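Local coordinates for protein NalD (Pseudomonas aeruginosa PAO1, PDB 5DAJ) that represses, as a TetR-family regulator, expression of the MexAB-OprM multidrug efflux pump, a control that novobiocin binding relieves, at residues Ser32-Ala37 / Val42-Val47; Ala14-Ala19 / Trp49-Lys54. One frame throughout, in Å; residues are numbered along the deposited sequence.

Interaction 1: residues Ser32-Ala37 / Val42-Val47; sequences SLEQIA and VTRGAV
V47 is the wedge of this contact, dividing its two methyls between L33 and A37. Its CG1 lies anti to the backbone N (chi1 171°) and meets L33, with CD2 of L33 3.8 Å from CG1 of V47. The other branch turns to the next turn of helix 33-40, where CG2 of V47 stands 3.6 Å from CB of A37. A37 gives up more surface to 42-47 than any other residue of 32-37: besides V47 it touches the backbone leading into the following helix, its CB lying 3.5 Å from O of V42 and 3.8 Å from CA of R44. Only the side chain of V42 stands off, its CG1 4.4 Å from CB of A37. One backbone bond spans the turn, V42 N giving to A37 O at 3.0 Å with a bent N-H...O angle of 137°. The solvent side is looser. E34 and R44, both exposed, meet through their aliphatic parts, CB of E34 lying 3.9 Å from CD of R44. Both chains run extended, yet their charged ends do not pair: OE2 of E34 remains 5.1 Å from NH1 of R44, near enough only for a probable weak attraction. Each helix start is capped, S32 and Q35 forming a capping box and T43 OG1 accepting from A46 N. These are the two helices of the predicted helix-turn-helix. L57 of helix 54-63 packs on L33 and V47, while I36 and Q35 rest on helix 6-26.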
ATOM      1  N   SER A  32      -2.184 -18.302  15.614  1.00 49.20           N
ATOM      2  CA  SER A  32      -3.476 -18.797  16.071  1.00 50.01           C
ATOM      3  C   SER A  32      -3.887 -18.135  17.379  1.00 48.12           C
ATOM      4  O   SER A  32      -3.075 -17.506  18.068  1.00 49.36           O
ATOM      5  CB  SER A  32      -3.404 -20.309  16.281  1.00 51.16           C
ATOM      6  OG  SER A  32      -2.594 -20.613  17.400  1.00 52.65           O
ATOM      7  N   LEU A  33      -5.161 -18.287  17.715  1.00 46.32           N
ATOM      8  CA  LEU A  33      -5.690 -17.767  18.974  1.00 46.15           C
ATOM      9  C   LEU A  33      -5.120 -18.547  20.160  1.00 50.81           C
ATOM     10  O   LEU A  33      -4.945 -17.981  21.242  1.00 50.63           O
ATOM     11  CB  LEU A  33      -7.223 -17.803  18.985  1.00 39.87           C
ATOM     12  CG  LEU A  33      -7.904 -16.899  17.948  1.00 51.78           C
ATOM     13  CD1 LEU A  33      -9.393 -17.184  17.859  1.00 63.61           C
ATOM     14  CD2 LEU A  33      -7.675 -15.434  18.236  1.00 57.65           C
ATOM     15  N   GLU A  34      -4.864 -19.841  19.952  1.00 53.82           N
ATOM     16  CA  GLU A  34      -4.225 -20.701  20.960  1.00 55.60           C
ATOM     17  C   GLU A  34      -2.830 -20.184  21.313  1.00 55.94           C
ATOM     18  O   GLU A  34      -2.491 -20.017  22.482  1.00 66.77           O
ATOM     19  CB  GLU A  34      -4.149 -22.149  20.469  1.00 61.38           C
ATOM     20  CG  GLU A  34      -3.620 -23.132  21.515  1.00 70.66           C
ATOM     21  CD  GLU A  34      -3.754 -24.593  21.103  1.00 81.71           C
ATOM     22  OE1 GLU A  34      -3.692 -24.887  19.886  1.00 90.63           O
ATOM     23  OE2 GLU A  34      -3.913 -25.453  22.004  1.00100.01           O
ATOM     24  N   GLN A  35      -2.048 -19.898  20.282  1.00 52.25           N
ATOM     25  CA  GLN A  35      -0.691 -19.347  20.433  1.00 49.45           C
ATOM     26  C   GLN A  35      -0.671 -17.984  21.131  1.00 49.27           C
ATOM     27  O   GLN A  35       0.229 -17.691  21.924  1.00 51.59           O
ATOM     28  CB  GLN A  35      -0.016 -19.219  19.076  1.00 46.77           C
ATOM     29  CG  GLN A  35       0.383 -20.554  18.472  1.00 49.15           C
ATOM     30  CD  GLN A  35       0.769 -20.454  17.004  1.00 51.82           C
ATOM     31  OE1 GLN A  35       0.167 -19.701  16.241  1.00 53.09           O
ATOM     32  NE2 GLN A  35       1.751 -21.243  16.596  1.00 56.91           N
ATOM     33  N   ILE A  36      -1.662 -17.154  20.821  1.00 44.50           N
ATOM     34  CA  ILE A  36      -1.810 -15.834  21.459  1.00 45.35           C
ATOM     35  C   ILE A  36      -2.089 -15.994  22.950  1.00 46.27           C
ATOM     36  O   ILE A  36      -1.475 -15.323  23.780  1.00 44.69           O
ATOM     37  CB  ILE A  36      -2.931 -15.004  20.797  1.00 45.12           C
ATOM     38  CG1 ILE A  36      -2.483 -14.560  19.399  1.00 47.11           C
ATOM     39  CG2 ILE A  36      -3.279 -13.764  21.621  1.00 46.83           C
ATOM     40  CD1 ILE A  36      -3.619 -14.133  18.490  1.00 45.52           C
ATOM     41  N   ALA A  37      -3.039 -16.871  23.260  1.00 48.03           N
ATOM     42  CA  ALA A  37      -3.424 -17.165  24.639  1.00 52.89           C
ATOM     43  C   ALA A  37      -2.225 -17.608  25.473  1.00 53.00           C
ATOM     44  O   ALA A  37      -1.997 -17.095  26.571  1.00 54.39           O
ATOM     45  CB  ALA A  37      -4.493 -18.246  24.666  1.00 55.44           C
ATOM     46  N   VAL A  42      -2.527 -16.910  29.492  1.00 59.92           N
ATOM     47  CA  VAL A  42      -3.984 -16.889  29.584  1.00 55.24           C
ATOM     48  C   VAL A  42      -4.560 -18.143  28.917  1.00 52.66           C
ATOM     49  O   VAL A  42      -3.910 -18.762  28.084  1.00 51.22           O
ATOM     50  CB  VAL A  42      -4.521 -15.549  28.980  1.00 55.21           C
ATOM     51  CG1 VAL A  42      -5.748 -15.721  28.092  1.00 60.66           C
ATOM     52  CG2 VAL A  42      -4.814 -14.540  30.084  1.00 50.43           C
ATOM     53  N   THR A  43      -5.791 -18.489  29.282  1.00 52.65           N
ATOM     54  CA  THR A  43      -6.494 -19.646  28.686  1.00 55.29           C
ATOM     55  C   THR A  43      -7.048 -19.312  27.304  1.00 55.61           C
ATOM     56  O   THR A  43      -7.468 -18.174  27.053  1.00 62.73           O
ATOM     57  CB  THR A  43      -7.674 -20.128  29.557  1.00 59.12           C
ATOM     58  OG1 THR A  43      -8.674 -19.095  29.650  1.00 66.01           O
ATOM     59  CG2 THR A  43      -7.191 -20.497  30.952  1.00 60.92           C
ATOM     60  N   ARG A  44      -7.146 -20.329  26.453  1.00 54.88           N
ATOM     61  CA  ARG A  44      -7.700 -20.212  25.105  1.00 48.32           C
ATOM     62  C   ARG A  44      -9.148 -19.788  25.105  1.00 50.42           C
ATOM     63  O   ARG A  44      -9.598 -19.145  24.219  1.00 50.57           O
ATOM     64  CB  ARG A  44      -7.522 -21.499  24.339  1.00 54.77           C
ATOM     65  CG  ARG A  44      -8.149 -21.492  22.967  1.00 68.29           C
ATOM     66  CD  ARG A  44      -7.682 -22.678  22.152  1.00 71.76           C
ATOM     67  NE  ARG A  44      -8.567 -22.991  21.036  1.00 78.51           N
ATOM     68  CZ  ARG A  44      -9.186 -24.154  20.855  1.00 81.29           C
ATOM     69  NH1 ARG A  44      -9.041 -25.154  21.708  1.00 89.36           N
ATOM     70  NH2 ARG A  44      -9.958 -24.318  19.810  1.00 76.07           N
ATOM     71  N   GLY A  45      -9.868 -20.172  26.128  1.00 52.28           N
ATOM     72  CA  GLY A  45     -11.244 -19.734  26.364  1.00 51.62           C
ATOM     73  C   GLY A  45     -11.395 -18.251  26.624  1.00 51.28           C
ATOM     74  O   GLY A  45     -12.345 -17.624  26.152  1.00 62.79           O
ATOM     75  N   ALA A  46     -10.464 -17.686  27.388  1.00 50.13           N
ATOM     76  CA  ALA A  46     -10.475 -16.239  27.699  1.00 51.89           C
ATOM     77  C   ALA A  46     -10.320 -15.356  26.455  1.00 50.78           C
ATOM     78  O   ALA A  46     -10.950 -14.295  26.349  1.00 59.23           O
ATOM     79  CB  ALA A  46      -9.391 -15.906  28.708  1.00 55.51           C
ATOM     80  N   VAL A  47      -9.466 -15.786  25.532  1.00 45.26           N
ATOM     81  CA  VAL A  47      -9.249 -15.054  24.263  1.00 47.02           C
ATOM     82  C   VAL A  47     -10.527 -15.045  23.432  1.00 47.69           C
ATOM     83  O   VAL A  47     -11.030 -13.980  23.045  1.00 52.91           O
ATOM     84  CB  VAL A  47      -8.112 -15.673  23.428  1.00 46.20           C
ATOM     85  CG1 VAL A  47      -8.054 -15.046  22.039  1.00 47.02           C
ATOM     86  CG2 VAL A  47      -6.774 -15.504  24.131  1.00 46.79           C
TER

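Interaction 2: residues Ala14-Ala19 / Trp49-Lys54; sequences AILLAA and WHFQNK
The phenyl ring of F51 meets I15 and L16, each aliphatic chain reaching it obliquely. I15 meets CD2 and CE2: its CG2 is 3.5 Å from CE2 of F51, and its CB is 3.9 Å from the same carbon. L16 meets CZ and CE1, with CG 3.7 Å from CZ of F51 and CD2 3.9 Å from CE1 of F51. The imidazole of H50 has CD1 of its neighbour W49 over the centre of one face, 4.2 Å above the ring plane; CD1 of I15 approaches obliquely and more loosely, 4.2 Å from CD2 of H50.

In I15, chi1 of -70° sets CG2 anti to the backbone N, so that this methyl meets CE2 of F51 while the CG1-CD1 arm runs on to H50. The I15 and F51 side chains pass each other in opposite directions, and the ring reaches over to the next residue, L16. The contacts are between carbon atoms, and no polar bond is made across; I15, L16 and F51 are buried.

Beyond F51 the chain leaves helical geometry at Q52, whose phi is positive, and N53 caps the start of helix 54-63, its OD1 accepting from H56 N. NZ of K54 makes a salt bridge with E121 and hydrogen bonds to the carbonyl oxygens of V28 and T31. L57 and E60 of helix 54-63 and R12 of helix 6-26 also touch F51. An N-terminal helix packed against the end of the helix-turn-helix, with aliphatic and aromatic side chains filling the core between them, is characteristic of the three-helix DNA-binding domain of TetR-family repressors.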
ATOM      1  N   ALA A  14      -3.322  -7.324  27.776  1.00 49.07           N
ATOM      2  CA  ALA A  14      -2.293  -8.375  27.769  1.00 46.56           C
ATOM      3  C   ALA A  14      -2.380  -9.231  26.514  1.00 47.22           C
ATOM      4  O   ALA A  14      -1.372  -9.474  25.846  1.00 60.14           O
ATOM      5  CB  ALA A  14      -2.433  -9.256  28.993  1.00 43.51           C
ATOM      6  N   ILE A  15      -3.599  -9.644  26.191  1.00 42.94           N
ATOM      7  CA  ILE A  15      -3.886 -10.413  24.972  1.00 42.87           C
ATOM      8  C   ILE A  15      -3.489  -9.644  23.695  1.00 41.67           C
ATOM      9  O   ILE A  15      -2.862 -10.219  22.796  1.00 40.72           O
ATOM     10  CB  ILE A  15      -5.383 -10.839  24.900  1.00 44.39           C
ATOM     11  CG1 ILE A  15      -5.670 -11.915  25.955  1.00 44.94           C
ATOM     12  CG2 ILE A  15      -5.746 -11.372  23.518  1.00 42.08           C
ATOM     13  CD1 ILE A  15      -7.142 -12.211  26.167  1.00 46.70           C
ATOM     14  N   LEU A  16      -3.875  -8.370  23.614  1.00 39.19           N
ATOM     15  CA  LEU A  16      -3.580  -7.539  22.434  1.00 42.22           C
ATOM     16  C   LEU A  16      -2.090  -7.311  22.240  1.00 44.55           C
ATOM     17  O   LEU A  16      -1.600  -7.297  21.097  1.00 51.16           O
ATOM     18  CB  LEU A  16      -4.327  -6.191  22.478  1.00 46.08           C
ATOM     19  CG  LEU A  16      -5.850  -6.292  22.328  1.00 49.67           C
ATOM     20  CD1 LEU A  16      -6.492  -4.931  22.571  1.00 52.61           C
ATOM     21  CD2 LEU A  16      -6.255  -6.820  20.955  1.00 56.07           C
ATOM     22  N   LEU A  17      -1.386  -7.088  23.342  1.00 40.87           N
ATOM     23  CA  LEU A  17       0.070  -6.925  23.288  1.00 49.57           C
ATOM     24  C   LEU A  17       0.770  -8.191  22.790  1.00 48.11           C
ATOM     25  O   LEU A  17       1.677  -8.116  21.953  1.00 58.42           O
ATOM     26  CB  LEU A  17       0.631  -6.540  24.660  1.00 56.16           C
ATOM     27  CG  LEU A  17       0.550  -5.051  25.029  1.00 64.79           C
ATOM     28  CD1 LEU A  17       0.971  -4.860  26.476  1.00 71.53           C
ATOM     29  CD2 LEU A  17       1.413  -4.191  24.107  1.00 71.54           C
ATOM     30  N   ALA A  18       0.340  -9.334  23.311  1.00 41.14           N
ATOM     31  CA  ALA A  18       0.832 -10.651  22.882  1.00 43.79           C
ATOM     32  C   ALA A  18       0.608 -10.891  21.391  1.00 44.11           C
ATOM     33  O   ALA A  18       1.539 -11.232  20.660  1.00 48.83           O
ATOM     34  CB  ALA A  18       0.162 -11.758  23.679  1.00 45.14           C
ATOM     35  N   ALA A  19      -0.621 -10.649  20.951  1.00 39.80           N
ATOM     36  CA  ALA A  19      -0.980 -10.759  19.535  1.00 41.14           C
ATOM     37  C   ALA A  19      -0.168  -9.809  18.640  1.00 42.90           C
ATOM     38  O   ALA A  19       0.242 -10.180  17.532  1.00 43.45           O
ATOM     39  CB  ALA A  19      -2.467 -10.496  19.350  1.00 45.22           C
ATOM     40  N   TRP A  49     -13.417 -15.589  24.560  1.00 47.68           N
ATOM     41  CA  TRP A  49     -14.358 -14.882  25.388  1.00 48.43           C
ATOM     42  C   TRP A  49     -14.357 -13.372  25.192  1.00 47.93           C
ATOM     43  O   TRP A  49     -15.384 -12.752  25.094  1.00 50.35           O
ATOM     44  CB  TRP A  49     -14.045 -15.220  26.831  1.00 48.93           C
ATOM     45  CG  TRP A  49     -15.012 -14.707  27.786  1.00 52.90           C
ATOM     46  CD1 TRP A  49     -14.813 -13.732  28.665  1.00 55.91           C
ATOM     47  CD2 TRP A  49     -16.345 -15.152  27.981  1.00 52.42           C
ATOM     48  NE1 TRP A  49     -15.929 -13.505  29.391  1.00 55.91           N
ATOM     49  CE2 TRP A  49     -16.894 -14.372  28.982  1.00 53.19           C
ATOM     50  CE3 TRP A  49     -17.135 -16.122  27.390  1.00 50.01           C
ATOM     51  CZ2 TRP A  49     -18.180 -14.534  29.416  1.00 55.45           C
ATOM     52  CZ3 TRP A  49     -18.401 -16.276  27.823  1.00 52.12           C
ATOM     53  CH2 TRP A  49     -18.917 -15.486  28.817  1.00 54.36           C
ATOM     54  N   HIS A  50     -13.181 -12.784  25.143  1.00 48.01           N
ATOM     55  CA  HIS A  50     -13.001 -11.337  24.950  1.00 50.47           C
ATOM     56  C   HIS A  50     -13.094 -10.846  23.511  1.00 51.12           C
ATOM     57  O   HIS A  50     -13.503  -9.698  23.271  1.00 56.74           O
ATOM     58  CB  HIS A  50     -11.664 -10.887  25.544  1.00 52.78           C
ATOM     59  CG  HIS A  50     -11.658 -10.922  27.033  1.00 51.88           C
ATOM     60  ND1 HIS A  50     -12.530 -10.160  27.780  1.00 59.59           N
ATOM     61  CD2 HIS A  50     -10.927 -11.640  27.915  1.00 41.59           C
ATOM     62  CE1 HIS A  50     -12.311 -10.384  29.063  1.00 56.92           C
ATOM     63  NE2 HIS A  50     -11.350 -11.286  29.173  1.00 39.30           N
ATOM     64  N   PHE A  51     -12.667 -11.678  22.568  1.00 47.86           N
ATOM     65  CA  PHE A  51     -12.510 -11.242  21.169  1.00 45.45           C
ATOM     66  C   PHE A  51     -13.241 -12.059  20.114  1.00 48.87           C
ATOM     67  O   PHE A  51     -13.207 -11.693  18.948  1.00 51.09           O
ATOM     68  CB  PHE A  51     -11.018 -11.154  20.829  1.00 44.83           C
ATOM     69  CG  PHE A  51     -10.289 -10.119  21.633  1.00 42.69           C
ATOM     70  CD1 PHE A  51     -10.476  -8.757  21.369  1.00 42.02           C
ATOM     71  CD2 PHE A  51      -9.435 -10.493  22.660  1.00 43.91           C
ATOM     72  CE1 PHE A  51      -9.810  -7.793  22.104  1.00 42.92           C
ATOM     73  CE2 PHE A  51      -8.768  -9.528  23.403  1.00 42.62           C
ATOM     74  CZ  PHE A  51      -8.957  -8.178  23.124  1.00 43.46           C
ATOM     75  N   GLN A  52     -13.894 -13.154  20.512  1.00 56.37           N
ATOM     76  CA  GLN A  52     -14.726 -14.004  19.620  1.00 54.08           C
ATOM     77  C   GLN A  52     -13.967 -14.732  18.514  1.00 55.17           C
ATOM     78  O   GLN A  52     -13.950 -15.964  18.476  1.00 59.91           O
ATOM     79  CB  GLN A  52     -15.882 -13.219  19.028  1.00 57.42           C
ATOM     80  CG  GLN A  52     -16.914 -12.770  20.056  1.00 67.35           C
ATOM     81  CD  GLN A  52     -16.635 -11.375  20.563  1.00 69.46           C
ATOM     82  OE1 GLN A  52     -16.791 -10.388  19.824  1.00 87.32           O
ATOM     83  NE2 GLN A  52     -16.220 -11.269  21.823  1.00 67.95           N
ATOM     84  N   ASN A  53     -13.353 -13.972  17.619  1.00 48.07           N
ATOM     85  CA  ASN A  53     -12.566 -14.537  16.534  1.00 50.58           C
ATOM     86  C   ASN A  53     -11.345 -13.688  16.218  1.00 47.20           C
ATOM     87  O   ASN A  53     -11.219 -12.557  16.690  1.00 49.24           O
ATOM     88  CB  ASN A  53     -13.458 -14.693  15.300  1.00 53.35           C
ATOM     89  CG  ASN A  53     -14.031 -13.367  14.822  1.00 56.14           C
ATOM     90  OD1 ASN A  53     -13.308 -12.531  14.300  1.00 56.31           O
ATOM     91  ND2 ASN A  53     -15.337 -13.183  14.972  1.00 57.72           N
ATOM     92  N   LYS A  54     -10.479 -14.227  15.366  1.00 49.95           N
ATOM     93  CA  LYS A  54      -9.219 -13.568  15.007  1.00 47.94           C
ATOM     94  C   LYS A  54      -9.430 -12.209  14.335  1.00 45.81           C
ATOM     95  O   LYS A  54      -8.685 -11.268  14.589  1.00 47.69           O
ATOM     96  CB  LYS A  54      -8.360 -14.470  14.098  1.00 50.82           C
ATOM     97  CG  LYS A  54      -6.891 -14.058  14.062  1.00 51.83           C
ATOM     98  CD  LYS A  54      -6.113 -14.683  12.926  1.00 51.21           C
ATOM     99  CE  LYS A  54      -5.931 -16.166  13.105  1.00 54.93           C
ATOM    100  NZ  LYS A  54      -4.953 -16.692  12.114  1.00 62.10           N
TER

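Overall arrangement
Helix 44-51 serves both interactions: its first half packs on helix 33-40 in interaction 1, its last residues on helix 6-26 in interaction 2. Their centres lie about 7 Å apart, and the chain closed by 14-19 / 49-54 encloses 32-37 / 42-47. Interaction 2 is a buried contact held by packing alone, chiefly round a phenyl ring. Interaction 1 is mixed, with small aliphatic groups inside, a backbone bond at the turn and charged chains outside. The two cores merge where CG2 of V47 lies 3.9 Å from CD1 of I15 and where I36 packs on I15, A18 and A19, making one compact domain that probably presents helix 44-51 to DNA.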